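Local coordinates for protein prolyl 4-hydroxylase (Phytophthora capsici LT1534, PDB 6IUQ) that probably hydroxylates proline residues at C4, as an iron(II)- and 2-oxoglutarate-dependent oxygenase built on a double-stranded beta-helix core, at residues Glu55-Leu59 with Lys106-Leu110; Gln209-Met213 with Arg262-Arg268; Arg19-Ile24 with Ile40-Gly45. All blocks are in the same frame, centred on the assembly; numbering follows the deposited sequence.

Interaction 1 of 3, residues Glu55-Leu59 with Lys106-Leu110; sequences EMRWL and KVPEL
The carboxylate of E55 receives two successive backbone N-H groups from the first turn of helix 108-115. L110 N donates to E55 OE1 at 2.8 Å, with an N-H...O angle of 150°, and meets it on the syn side, somewhat out of the carboxylate plane. E109 N makes the straighter bond, 3.0 Å and 165°, to E55 OE2, which accepts through its syn lone pair. A glutamate suits this place because its chain, extended beyond CG (chi2 -173°), spans the distance from helix 46-61 and offers one oxygen to each N-H.

Apolar contacts accompany this polar grip. V107 occupies the N-cap position and supplies a methyl instead of a capping side chain: V107 CG1 lies 3.7 Å from E55 CB and meets the end of L59 tip to tip. L110 CD1 approaches L59 CD1 in the same manner, at 3.8 Å, while M56, a selenomethionine, crosses L110 at about a right angle, its CG near L110 CD1. Elsewhere in the contact, W58 CZ3, on the six-membered ring, comes within 4.0 Å of K106 CB, obliquely to the ring, so the lysine contributes the aliphatic root of its chain.

Further out, Y9 hydroxyl bonds to E55 OE2, R15 pairs with E109, and F5 packs edge-to-face with W58; M56, L59 and L110 all touch L143 of strand 139-146. Since V107 brings no polar side chain to the helix start, the carboxylate of another helix can be seen as taking over that duty. The N-H bonds and the positive end of the helix dipole would be expected to stabilise the charge on the buried E55.

Interaction 2 of 3, residues Gln209-Met213 with Arg262-Arg268; sequences QSDWM and RRSPVQR
W212 lays its indole over the peptide that joins R263 to S264. R263 CA sits 3.7 Å from the centroid of the six-membered ring and only 16° off its normal, a CH-pi contact, while R263 O lies over the same face, 3.5 Å from W212 CE2. The R263 side chain runs alongside the indole, its CG 3.9 Å from W212 CH2, before its guanidinium turns steeply to the ring and donates to D33 O. On the opposite face Q209 CG packs against the ring, which is thus sandwiched. With chi1 at 50°, the indole CG stands between the backbone N and carbonyl carbon of W212, which turns the ring flat over the R263 peptide.

P265 fills the next place with a compact ring: P265 CG is 4.1 Å from W212 CD1 and also lies beside the D211 carboxylate, whose charge is met by K167. Backbone D211 O, 3.4 Å from P265 CA, faces the R268 guanidinium, which goes on to N159 and N237.

Q267 organises the turn from within. Its NE2 gives one hydrogen to R262 O, 2.8 Å away and well above that carbonyl plane, and the other to S264 O, while its OE1 accepts from Y157. A water at the indole's edge can bridge R262 O and W212 O, though it has more acceptors nearby than protons to give.

S264 OG accepts from V266 N, forming an ST turn that leads into the 3-10 segment. The segment after helix 254-262 thus packs over a turn of the double-stranded beta-helix itself, and the strand following that turn carries H215, an iron ligand.

Interaction 3 of 3, residues Arg19-Ile24 with Ile40-Gly45; sequences RLHNKI and IDDCFG
R19 reaches from helix 17-23 with its CG opposite the backbone N (chi1 175°) and its chain extended from CG to NE, which delivers the guanidinium to the loop before helix 46-61. There R19 NH2 donates to D42 O at 2.8 Å and 163°, with the acceptor in the guanidinium plane. R19 NE bonds to C43 O at 2.9 Å, more bent and from well above the carbonyl plane. G45 CA lies over the centre of one guanidinium face, 3.5 Å from R19 CZ; here glycine suits both the backbone angles and the close approach of the arginine.

K23, one turn on, bends at chi2 and lays its methylenes beside the same loop, K23 CG 3.7 Å from C43 O. Inside, L20 straddles two partners: CD1 faces C43 SG, and CD2 lies 3.7 Å from F44 CE2. I24 CD1 meets I40 CD1 at 3.5 Å, the two chains crossing near a right angle.

D203 accepts hydrogen bonds from F44 N and G45 N, and I24 also packs on helix 118-126. Arginine thus satisfies two successive loop carbonyls through N-H groups fixed in one flat unit, which would be expected to restrain the loop, while apolar side chains pack beside it.

From the N terminus, interaction 3 comes first: helix 17-23 meets the loop after strand 37-40, closing a short excursion through helix 26-35. Helix 46-61 starts directly after that loop and carries one side of interaction 1, which closes a longer segment, partly unmodelled, at helix 108-115. Interaction 2 closes last, bringing the segment after helix 254-262 back to the turn between strands 204-209 and 214-217. The three follow in series, neither nested nor crossed. Interactions 1 and 2 lie on opposite sides of the chain's centre, their centres 34 Å apart. Interaction 1 joins two helices to each other, whereas interactions 2 and 3 attach later and earlier helical segments to loops that flank core strands.

Interaction 1 of 3, residues Glu55-Leu59 with Lys106-Leu110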
ATOM      1  N   GLU A  55      19.664 -10.361  -3.694  1.00 27.55           N
ATOM      2  CA  GLU A  55      18.926 -11.591  -3.954  1.00 27.65           C
ATOM      3  C   GLU A  55      17.805 -11.359  -4.963  1.00 29.68           C
ATOM      4  O   GLU A  55      17.529 -12.205  -5.806  1.00 30.27           O
ATOM      5  CB  GLU A  55      18.379 -12.173  -2.652  1.00 25.07           C
ATOM      6  CG  GLU A  55      19.477 -12.691  -1.751  1.00 27.34           C
ATOM      7  CD  GLU A  55      18.970 -13.435  -0.523  1.00 30.23           C
ATOM      8  OE1 GLU A  55      17.732 -13.476  -0.274  1.00 31.35           O
ATOM      9  OE2 GLU A  55      19.828 -13.986   0.199  1.00 31.40           O
HETATM   10  N   MSE A  56      17.176 -10.194  -4.904  1.00 35.95           N
HETATM   11  CA  MSE A  56      16.111  -9.888  -5.852  1.00 35.08           C
HETATM   12  C   MSE A  56      16.635  -9.740  -7.274  1.00 33.90           C
HETATM   13  O   MSE A  56      16.003 -10.199  -8.222  1.00 35.81           O
HETATM   14  CB  MSE A  56      15.378  -8.612  -5.439  1.00 30.35           C
HETATM   15  CG  MSE A  56      14.565  -8.780  -4.180  1.00 36.89           C
HETATM   16 SE   MSE A  56      13.761  -7.102  -3.635  1.00 68.17          SE
HETATM   17  CE  MSE A  56      12.627  -6.770  -5.190  1.00 41.00           C
ATOM     18  N   ARG A  57      17.769  -9.064  -7.414  1.00 32.49           N
ATOM     19  CA  ARG A  57      18.393  -8.895  -8.715  1.00 37.18           C
ATOM     20  C   ARG A  57      18.795 -10.254  -9.289  1.00 38.99           C
ATOM     21  O   ARG A  57      18.678 -10.495 -10.487  1.00 41.41           O
ATOM     22  CB  ARG A  57      19.613  -7.984  -8.618  1.00 32.80           C
ATOM     23  CG  ARG A  57      19.305  -6.501  -8.455  1.00 37.13           C
ATOM     24  CD  ARG A  57      20.474  -5.701  -8.996  1.00 37.94           C
ATOM     25  NE  ARG A  57      20.630  -4.375  -8.407  1.00 47.01           N
ATOM     26  CZ  ARG A  57      20.028  -3.270  -8.846  1.00 50.93           C
ATOM     27  NH1 ARG A  57      19.194  -3.323  -9.882  1.00 46.97           N
ATOM     28  NH2 ARG A  57      20.270  -2.105  -8.242  1.00 36.86           N
ATOM     29  N   TRP A  58      19.270 -11.141  -8.422  1.00 35.75           N
ATOM     30  CA  TRP A  58      19.624 -12.480  -8.843  1.00 34.39           C
ATOM     31  C   TRP A  58      18.409 -13.227  -9.376  1.00 40.44           C
ATOM     32  O   TRP A  58      18.476 -13.871 -10.421  1.00 43.92           O
ATOM     33  CB  TRP A  58      20.246 -13.257  -7.696  1.00 34.59           C
ATOM     34  CG  TRP A  58      20.711 -14.600  -8.124  1.00 42.10           C
ATOM     35  CD1 TRP A  58      21.928 -14.916  -8.670  1.00 39.78           C
ATOM     36  CD2 TRP A  58      19.966 -15.820  -8.072  1.00 39.06           C
ATOM     37  NE1 TRP A  58      21.986 -16.259  -8.947  1.00 40.52           N
ATOM     38  CE2 TRP A  58      20.795 -16.838  -8.592  1.00 36.12           C
ATOM     39  CE3 TRP A  58      18.684 -16.155  -7.626  1.00 39.82           C
ATOM     40  CZ2 TRP A  58      20.386 -18.161  -8.673  1.00 36.75           C
ATOM     41  CZ3 TRP A  58      18.277 -17.469  -7.712  1.00 38.44           C
ATOM     42  CH2 TRP A  58      19.126 -18.458  -8.234  1.00 40.38           C
ATOM     43  N   LEU A  59      17.300 -13.147  -8.652  1.00 38.26           N
ATOM     44  CA  LEU A  59      16.064 -13.780  -9.085  1.00 40.86           C
ATOM     45  C   LEU A  59      15.673 -13.284 -10.464  1.00 43.25           C
ATOM     46  O   LEU A  59      15.183 -14.046 -11.301  1.00 42.03           O
ATOM     47  CB  LEU A  59      14.939 -13.505  -8.089  1.00 39.83           C
ATOM     48  CG  LEU A  59      15.047 -14.279  -6.780  1.00 40.73           C
ATOM     49  CD1 LEU A  59      13.981 -13.809  -5.819  1.00 26.83           C
ATOM     50  CD2 LEU A  59      14.927 -15.779  -7.044  1.00 40.47           C
ATOM     51  N   LYS A 106      16.193 -20.766  -2.663  1.00 37.81           N
ATOM     52  CA  LYS A 106      17.280 -20.188  -3.445  1.00 37.37           C
ATOM     53  C   LYS A 106      17.791 -18.879  -2.860  1.00 36.94           C
ATOM     54  O   LYS A 106      18.902 -18.472  -3.171  1.00 33.94           O
ATOM     55  CB  LYS A 106      16.851 -19.956  -4.896  1.00 37.86           C
ATOM     56  CG  LYS A 106      16.341 -21.207  -5.597  1.00 39.91           C
ATOM     57  CD  LYS A 106      15.960 -20.930  -7.046  1.00 43.80           C
ATOM     58  CE  LYS A 106      15.592 -22.227  -7.775  1.00 50.32           C
ATOM     59  NZ  LYS A 106      16.724 -23.210  -7.799  1.00 50.90           N
ATOM     60  N   VAL A 107      16.989 -18.223  -2.016  1.00 40.49           N
ATOM     61  CA  VAL A 107      17.313 -16.870  -1.537  1.00 26.63           C
ATOM     62  C   VAL A 107      17.158 -16.709  -0.022  1.00 28.11           C
ATOM     63  O   VAL A 107      16.118 -16.259   0.473  1.00 27.57           O
ATOM     64  CB  VAL A 107      16.446 -15.822  -2.256  1.00 32.69           C
ATOM     65  CG1 VAL A 107      17.047 -15.472  -3.621  1.00 29.61           C
ATOM     66  CG2 VAL A 107      15.000 -16.322  -2.418  1.00 30.07           C
ATOM     67  N   PRO A 108      18.218 -17.052   0.722  1.00 30.89           N
ATOM     68  CA  PRO A 108      18.185 -17.167   2.190  1.00 28.19           C
ATOM     69  C   PRO A 108      17.699 -15.929   2.953  1.00 29.40           C
ATOM     70  O   PRO A 108      16.957 -16.078   3.941  1.00 25.87           O
ATOM     71  CB  PRO A 108      19.653 -17.468   2.545  1.00 29.66           C
ATOM     72  CG  PRO A 108      20.198 -18.134   1.339  1.00 27.99           C
ATOM     73  CD  PRO A 108      19.540 -17.415   0.175  1.00 29.89           C
ATOM     74  N   GLU A 109      18.112 -14.734   2.541  1.00 24.78           N
ATOM     75  CA  GLU A 109      17.655 -13.546   3.244  1.00 24.69           C
ATOM     76  C   GLU A 109      16.182 -13.280   2.941  1.00 22.14           C
ATOM     77  O   GLU A 109      15.433 -12.830   3.809  1.00 17.93           O
ATOM     78  CB  GLU A 109      18.511 -12.320   2.889  1.00 22.05           C
ATOM     79  CG  GLU A 109      19.983 -12.472   3.246  1.00 23.09           C
ATOM     80  CD  GLU A 109      20.198 -12.882   4.705  1.00 29.26           C
ATOM     81  OE1 GLU A 109      19.479 -12.379   5.605  1.00 26.29           O
ATOM     82  OE2 GLU A 109      21.086 -13.730   4.953  1.00 29.89           O
ATOM     83  N   LEU A 110      15.760 -13.540   1.709  1.00 23.59           N
ATOM     84  CA  LEU A 110      14.345 -13.368   1.388  1.00 24.42           C
ATOM     85  C   LEU A 110      13.518 -14.449   2.074  1.00 26.67           C
ATOM     86  O   LEU A 110      12.399 -14.185   2.499  1.00 24.70           O
ATOM     87  CB  LEU A 110      14.118 -13.382  -0.119  1.00 21.60           C
ATOM     88  CG  LEU A 110      14.585 -12.121  -0.851  1.00 28.32           C
ATOM     89  CD1 LEU A 110      14.532 -12.313  -2.372  1.00 24.68           C
ATOM     90  CD2 LEU A 110      13.753 -10.911  -0.419  1.00 17.97           C
TER

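Interaction 2 of 3, residues Gln209-Met213 with Arg262-Arg268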
ATOM      1  N   GLN A 209      -3.096   1.282   5.578  1.00 13.46           N
ATOM      2  CA  GLN A 209      -4.311   0.477   5.684  1.00 14.94           C
ATOM      3  C   GLN A 209      -4.730  -0.055   4.316  1.00 16.92           C
ATOM      4  O   GLN A 209      -5.024   0.719   3.422  1.00 16.11           O
ATOM      5  CB  GLN A 209      -5.442   1.310   6.286  1.00 15.77           C
ATOM      6  CG  GLN A 209      -5.045   2.049   7.580  1.00 14.73           C
ATOM      7  CD  GLN A 209      -5.094   1.135   8.806  1.00 19.25           C
ATOM      8  OE1 GLN A 209      -5.585   0.001   8.734  1.00 19.71           O
ATOM      9  NE2 GLN A 209      -4.559   1.613   9.929  1.00 16.45           N
ATOM     10  N   SER A 210      -4.760  -1.368   4.141  1.00 13.40           N
ATOM     11  CA  SER A 210      -5.150  -1.913   2.851  1.00 16.02           C
ATOM     12  C   SER A 210      -6.614  -1.568   2.508  1.00 18.87           C
ATOM     13  O   SER A 210      -6.917  -1.294   1.341  1.00 14.34           O
ATOM     14  CB  SER A 210      -4.922  -3.422   2.814  1.00 13.58           C
ATOM     15  OG  SER A 210      -3.582  -3.730   3.233  1.00 14.12           O
ATOM     16  N   ASP A 211      -7.509  -1.545   3.507  1.00 16.58           N
ATOM     17  CA  ASP A 211      -8.929  -1.327   3.217  1.00 16.33           C
ATOM     18  C   ASP A 211      -9.425   0.117   3.344  1.00 19.06           C
ATOM     19  O   ASP A 211     -10.575   0.386   2.991  1.00 21.53           O
ATOM     20  CB  ASP A 211      -9.810  -2.220   4.086  1.00 20.61           C
ATOM     21  CG  ASP A 211      -9.442  -2.162   5.542  1.00 21.65           C
ATOM     22  OD1 ASP A 211      -8.361  -1.619   5.874  1.00 19.81           O
ATOM     23  OD2 ASP A 211     -10.231  -2.675   6.357  1.00 28.73           O
ATOM     24  N   TRP A 212      -8.609   1.054   3.816  1.00 16.88           N
ATOM     25  CA  TRP A 212      -9.055   2.447   3.725  1.00 16.63           C
ATOM     26  C   TRP A 212      -7.996   3.491   3.420  1.00 17.45           C
ATOM     27  O   TRP A 212      -8.152   4.643   3.813  1.00 20.58           O
ATOM     28  CB  TRP A 212      -9.800   2.876   4.998  1.00 15.79           C
ATOM     29  CG  TRP A 212      -9.202   2.631   6.354  1.00 18.60           C
ATOM     30  CD1 TRP A 212      -9.360   1.504   7.129  1.00 20.10           C
ATOM     31  CD2 TRP A 212      -8.453   3.558   7.156  1.00 14.67           C
ATOM     32  NE1 TRP A 212      -8.726   1.666   8.335  1.00 12.71           N
ATOM     33  CE2 TRP A 212      -8.161   2.912   8.382  1.00 12.31           C
ATOM     34  CE3 TRP A 212      -7.974   4.857   6.947  1.00 16.88           C
ATOM     35  CZ2 TRP A 212      -7.428   3.530   9.408  1.00 14.76           C
ATOM     36  CZ3 TRP A 212      -7.253   5.474   7.968  1.00 18.09           C
ATOM     37  CH2 TRP A 212      -6.984   4.806   9.187  1.00 15.18           C
HETATM   38  N   MSE A 213      -6.937   3.109   2.707  1.00 15.21           N
HETATM   39  CA  MSE A 213      -5.981   4.089   2.208  1.00 14.97           C
HETATM   40  C   MSE A 213      -5.901   4.105   0.679  1.00 13.72           C
HETATM   41  O   MSE A 213      -5.286   3.233   0.060  1.00 16.36           O
HETATM   42  CB  MSE A 213      -4.592   3.833   2.798  1.00 13.44           C
HETATM   43  CG  MSE A 213      -3.541   4.794   2.317  1.00 13.70           C
HETATM   44 SE   MSE A 213      -4.003   6.682   2.678  1.00 48.83          SE
HETATM   45  CE  MSE A 213      -4.269   6.595   4.606  1.00 21.55           C
ATOM     46  N   ARG A 262     -13.031   9.244   7.117  1.00 15.22           N
ATOM     47  CA  ARG A 262     -11.641   9.161   6.720  1.00 15.93           C
ATOM     48  C   ARG A 262     -11.023   7.804   7.064  1.00 18.43           C
ATOM     49  O   ARG A 262     -10.175   7.296   6.317  1.00 16.19           O
ATOM     50  CB  ARG A 262     -10.842  10.297   7.374  1.00 16.63           C
ATOM     51  CG  ARG A 262      -9.374  10.303   7.016  1.00 22.00           C
ATOM     52  CD  ARG A 262      -8.583  11.469   7.643  1.00 17.57           C
ATOM     53  NE  ARG A 262      -8.546  11.424   9.110  1.00 20.04           N
ATOM     54  CZ  ARG A 262      -7.800  10.584   9.817  1.00 21.29           C
ATOM     55  NH1 ARG A 262      -7.062   9.678   9.190  1.00 25.49           N
ATOM     56  NH2 ARG A 262      -7.814  10.617  11.148  1.00 18.57           N
ATOM     57  N   ARG A 263     -11.471   7.208   8.174  1.00 16.03           N
ATOM     58  CA  ARG A 263     -10.879   5.975   8.695  1.00 17.95           C
ATOM     59  C   ARG A 263     -11.748   4.758   8.459  1.00 20.53           C
ATOM     60  O   ARG A 263     -11.548   3.716   9.075  1.00 17.51           O
ATOM     61  CB  ARG A 263     -10.609   6.100  10.196  1.00 18.39           C
ATOM     62  CG  ARG A 263      -9.693   7.253  10.556  1.00 19.55           C
ATOM     63  CD  ARG A 263      -9.410   7.300  12.037  1.00 22.41           C
ATOM     64  NE  ARG A 263      -8.713   6.098  12.470  1.00 23.55           N
ATOM     65  CZ  ARG A 263      -9.283   5.129  13.176  1.00 28.17           C
ATOM     66  NH1 ARG A 263     -10.547   5.250  13.547  1.00 25.19           N
ATOM     67  NH2 ARG A 263      -8.586   4.055  13.522  1.00 28.14           N
ATOM     68  N   SER A 264     -12.721   4.892   7.572  1.00 21.27           N
ATOM     69  CA  SER A 264     -13.664   3.816   7.326  1.00 21.75           C
ATOM     70  C   SER A 264     -13.552   3.315   5.905  1.00 20.22           C
ATOM     71  O   SER A 264     -13.450   4.125   4.987  1.00 18.27           O
ATOM     72  CB  SER A 264     -15.094   4.293   7.592  1.00 22.62           C
ATOM     73  OG  SER A 264     -16.017   3.371   7.060  1.00 21.69           O
ATOM     74  N   PRO A 265     -13.571   1.982   5.715  1.00 20.35           N
ATOM     75  CA  PRO A 265     -13.533   1.374   4.381  1.00 19.38           C
ATOM     76  C   PRO A 265     -14.737   1.723   3.511  1.00 20.53           C
ATOM     77  O   PRO A 265     -14.692   1.490   2.302  1.00 18.51           O
ATOM     78  CB  PRO A 265     -13.509  -0.127   4.678  1.00 22.52           C
ATOM     79  CG  PRO A 265     -12.927  -0.221   6.076  1.00 22.19           C
ATOM     80  CD  PRO A 265     -13.465   0.976   6.780  1.00 20.33           C
ATOM     81  N   VAL A 266     -15.785   2.293   4.095  1.00 18.43           N
ATOM     82  CA  VAL A 266     -16.968   2.642   3.322  1.00 22.72           C
ATOM     83  C   VAL A 266     -16.611   3.730   2.295  1.00 24.43           C
ATOM     84  O   VAL A 266     -17.293   3.895   1.278  1.00 24.68           O
ATOM     85  CB  VAL A 266     -18.150   3.093   4.248  1.00 32.38           C
ATOM     86  CG1 VAL A 266     -17.952   4.514   4.770  1.00 29.78           C
ATOM     87  CG2 VAL A 266     -19.488   2.970   3.519  1.00 29.28           C
ATOM     88  N   GLN A 267     -15.502   4.425   2.527  1.00 18.66           N
ATOM     89  CA  GLN A 267     -15.051   5.456   1.598  1.00 21.73           C
ATOM     90  C   GLN A 267     -14.794   4.918   0.190  1.00 20.94           C
ATOM     91  O   GLN A 267     -14.848   5.676  -0.778  1.00 19.08           O
ATOM     92  CB  GLN A 267     -13.778   6.135   2.121  1.00 19.69           C
ATOM     93  CG  GLN A 267     -12.506   5.283   2.069  1.00 13.36           C
ATOM     94  CD  GLN A 267     -11.317   6.015   2.691  1.00 21.89           C
ATOM     95  OE1 GLN A 267     -10.348   6.363   1.994  1.00 19.50           O
ATOM     96  NE2 GLN A 267     -11.395   6.274   4.007  1.00 15.26           N
ATOM     97  N   ARG A 268     -14.510   3.620   0.085  1.00 16.19           N
ATOM     98  CA  ARG A 268     -14.253   2.967  -1.204  1.00 22.58           C
ATOM     99  C   ARG A 268     -15.452   3.067  -2.166  1.00 24.56           C
ATOM    100  O   ARG A 268     -15.295   2.979  -3.395  1.00 21.84           O
ATOM    101  CB  ARG A 268     -13.870   1.493  -0.977  1.00 15.25           C
ATOM    102  CG  ARG A 268     -12.650   1.327  -0.074  1.00 14.68           C
ATOM    103  CD  ARG A 268     -12.342  -0.121   0.265  1.00 13.82           C
ATOM    104  NE  ARG A 268     -13.379  -0.710   1.092  1.00 16.94           N
ATOM    105  CZ  ARG A 268     -13.377  -1.976   1.507  1.00 20.25           C
ATOM    106  NH1 ARG A 268     -12.392  -2.805   1.174  1.00 17.68           N
ATOM    107  NH2 ARG A 268     -14.373  -2.417   2.247  1.00 19.14           N
TER
HETATM  108  O   HOH W   1      -8.175   7.666   4.684  1.00 15.59           O

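Interaction 3 of 3, residues Arg19-Ile24 with Ile40-Gly45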
ATOM      1  N   ARG A  19      16.176  -5.021  15.661  1.00 26.25           N
ATOM      2  CA  ARG A  19      16.089  -3.691  15.057  1.00 26.65           C
ATOM      3  C   ARG A  19      14.711  -3.535  14.397  1.00 30.04           C
ATOM      4  O   ARG A  19      14.010  -2.545  14.615  1.00 29.70           O
ATOM      5  CB  ARG A  19      17.216  -3.472  14.036  1.00 22.78           C
ATOM      6  CG  ARG A  19      17.130  -2.154  13.282  1.00 24.82           C
ATOM      7  CD  ARG A  19      18.090  -2.086  12.093  1.00 27.44           C
ATOM      8  NE  ARG A  19      18.028  -0.775  11.439  1.00 30.82           N
ATOM      9  CZ  ARG A  19      19.084   0.005  11.218  1.00 29.99           C
ATOM     10  NH1 ARG A  19      20.294  -0.394  11.585  1.00 24.40           N
ATOM     11  NH2 ARG A  19      18.933   1.183  10.632  1.00 23.35           N
ATOM     12  N   LEU A  20      14.319  -4.545  13.622  1.00 27.28           N
ATOM     13  CA  LEU A  20      13.050  -4.526  12.911  1.00 26.31           C
ATOM     14  C   LEU A  20      11.904  -4.401  13.893  1.00 29.02           C
ATOM     15  O   LEU A  20      11.042  -3.530  13.754  1.00 26.70           O
ATOM     16  CB  LEU A  20      12.905  -5.784  12.065  1.00 25.47           C
ATOM     17  CG  LEU A  20      11.635  -5.928  11.243  1.00 30.71           C
ATOM     18  CD1 LEU A  20      11.293  -4.619  10.524  1.00 31.03           C
ATOM     19  CD2 LEU A  20      11.813  -7.074  10.251  1.00 31.48           C
ATOM     20  N   HIS A  21      11.911  -5.251  14.910  1.00 27.43           N
ATOM     21  CA  HIS A  21      10.884  -5.186  15.932  1.00 29.34           C
ATOM     22  C   HIS A  21      10.840  -3.812  16.599  1.00 32.09           C
ATOM     23  O   HIS A  21       9.757  -3.259  16.808  1.00 39.39           O
ATOM     24  CB  HIS A  21      11.095  -6.270  16.988  1.00 34.37           C
ATOM     25  CG  HIS A  21       9.879  -6.515  17.826  1.00 44.40           C
ATOM     26  ND1 HIS A  21       9.565  -5.744  18.923  1.00 46.59           N
ATOM     27  CD2 HIS A  21       8.883  -7.424  17.705  1.00 39.88           C
ATOM     28  CE1 HIS A  21       8.432  -6.173  19.450  1.00 44.33           C
ATOM     29  NE2 HIS A  21       8.000  -7.193  18.732  1.00 44.34           N
ATOM     30  N   ASN A  22      12.002  -3.244  16.925  1.00 32.39           N
ATOM     31  CA  ASN A  22      12.015  -1.937  17.586  1.00 32.18           C
ATOM     32  C   ASN A  22      11.595  -0.805  16.647  1.00 27.14           C
ATOM     33  O   ASN A  22      11.068   0.215  17.086  1.00 26.54           O
ATOM     34  CB  ASN A  22      13.396  -1.635  18.173  1.00 30.58           C
ATOM     35  CG  ASN A  22      13.759  -2.572  19.315  1.00 42.83           C
ATOM     36  OD1 ASN A  22      12.887  -3.175  19.942  1.00 47.80           O
ATOM     37  ND2 ASN A  22      15.050  -2.698  19.590  1.00 46.89           N
ATOM     38  N   LYS A  23      11.843  -0.962  15.353  1.00 24.78           N
ATOM     39  CA  LYS A  23      11.397   0.067  14.411  1.00 27.94           C
ATOM     40  C   LYS A  23       9.875   0.104  14.350  1.00 22.94           C
ATOM     41  O   LYS A  23       9.295   1.165  14.203  1.00 22.33           O
ATOM     42  CB  LYS A  23      11.964  -0.168  13.020  1.00 25.49           C
ATOM     43  CG  LYS A  23      13.410   0.168  12.910  1.00 26.08           C
ATOM     44  CD  LYS A  23      13.608   1.650  13.108  1.00 30.85           C
ATOM     45  CE  LYS A  23      15.009   2.054  12.697  1.00 26.29           C
ATOM     46  NZ  LYS A  23      15.064   3.531  12.521  1.00 43.41           N
ATOM     47  N   ILE A  24       9.229  -1.050  14.487  1.00 21.60           N
ATOM     48  CA  ILE A  24       7.773  -1.073  14.484  1.00 22.36           C
ATOM     49  C   ILE A  24       7.249  -0.813  15.890  1.00 23.39           C
ATOM     50  O   ILE A  24       6.771  -1.717  16.575  1.00 27.13           O
ATOM     51  CB  ILE A  24       7.209  -2.401  13.938  1.00 22.27           C
ATOM     52  CG1 ILE A  24       7.942  -2.801  12.660  1.00 20.88           C
ATOM     53  CG2 ILE A  24       5.712  -2.259  13.657  1.00 19.42           C
ATOM     54  CD1 ILE A  24       7.905  -1.705  11.603  1.00 20.41           C
ATOM     55  N   ILE A  40       8.778   4.764   7.572  1.00 20.52           N
ATOM     56  CA  ILE A  40       9.926   4.449   8.415  1.00 20.12           C
ATOM     57  C   ILE A  40      11.216   4.418   7.598  1.00 22.20           C
ATOM     58  O   ILE A  40      11.402   3.534   6.758  1.00 24.43           O
ATOM     59  CB  ILE A  40       9.775   3.093   9.110  1.00 22.63           C
ATOM     60  CG1 ILE A  40       8.327   2.848   9.529  1.00 23.21           C
ATOM     61  CG2 ILE A  40      10.724   2.994  10.315  1.00 22.16           C
ATOM     62  CD1 ILE A  40       8.150   1.557  10.283  1.00 27.88           C
ATOM     63  N   ASP A  41      12.097   5.383   7.840  1.00 16.66           N
ATOM     64  CA  ASP A  41      13.357   5.458   7.125  1.00 24.08           C
ATOM     65  C   ASP A  41      14.402   4.583   7.791  1.00 25.90           C
ATOM     66  O   ASP A  41      14.368   4.387   9.007  1.00 23.71           O
ATOM     67  CB  ASP A  41      13.847   6.902   7.048  1.00 26.86           C
ATOM     68  CG  ASP A  41      13.065   7.727   6.032  1.00 30.33           C
ATOM     69  OD1 ASP A  41      12.932   7.284   4.870  1.00 32.69           O
ATOM     70  OD2 ASP A  41      12.575   8.809   6.402  1.00 37.30           O
ATOM     71  N   ASP A  42      15.302   4.048   6.965  1.00 25.93           N
ATOM     72  CA  ASP A  42      16.422   3.214   7.386  1.00 25.05           C
ATOM     73  C   ASP A  42      15.987   2.087   8.326  1.00 25.08           C
ATOM     74  O   ASP A  42      16.573   1.853   9.381  1.00 28.08           O
ATOM     75  CB  ASP A  42      17.511   4.099   8.015  1.00 21.16           C
ATOM     76  CG  ASP A  42      18.003   5.161   7.050  1.00 23.24           C
ATOM     77  OD1 ASP A  42      18.578   4.796   5.996  1.00 28.57           O
ATOM     78  OD2 ASP A  42      17.805   6.367   7.327  1.00 31.92           O
ATOM     79  N   CYS A  43      14.953   1.373   7.913  1.00 25.88           N
ATOM     80  CA  CYS A  43      14.292   0.415   8.780  1.00 25.89           C
ATOM     81  C   CYS A  43      15.152  -0.844   9.013  1.00 24.26           C
ATOM     82  O   CYS A  43      15.418  -1.196  10.152  1.00 29.24           O
ATOM     83  CB  CYS A  43      12.923   0.070   8.176  1.00 27.51           C
ATOM     84  SG  CYS A  43      11.925  -1.067   9.139  1.00 25.51           S
ATOM     85  N   PHE A  44      15.610  -1.502   7.951  1.00 22.32           N
ATOM     86  CA  PHE A  44      16.387  -2.732   8.103  1.00 23.92           C
ATOM     87  C   PHE A  44      17.869  -2.457   8.338  1.00 28.05           C
ATOM     88  O   PHE A  44      18.586  -3.298   8.890  1.00 28.07           O
ATOM     89  CB  PHE A  44      16.232  -3.639   6.871  1.00 24.76           C
ATOM     90  CG  PHE A  44      14.873  -4.263   6.742  1.00 22.45           C
ATOM     91  CD1 PHE A  44      13.804  -3.534   6.245  1.00 24.06           C
ATOM     92  CD2 PHE A  44      14.661  -5.583   7.130  1.00 25.80           C
ATOM     93  CE1 PHE A  44      12.523  -4.113   6.135  1.00 28.17           C
ATOM     94  CE2 PHE A  44      13.386  -6.182   7.024  1.00 24.78           C
ATOM     95  CZ  PHE A  44      12.318  -5.443   6.526  1.00 25.13           C
ATOM     96  N   GLY A  45      18.325  -1.280   7.921  1.00 25.02           N
ATOM     97  CA  GLY A  45      19.743  -0.977   7.919  1.00 25.72           C
ATOM     98  C   GLY A  45      20.277  -1.221   6.521  1.00 30.74           C
ATOM     99  O   GLY A  45      19.745  -2.043   5.768  1.00 27.78           O
TER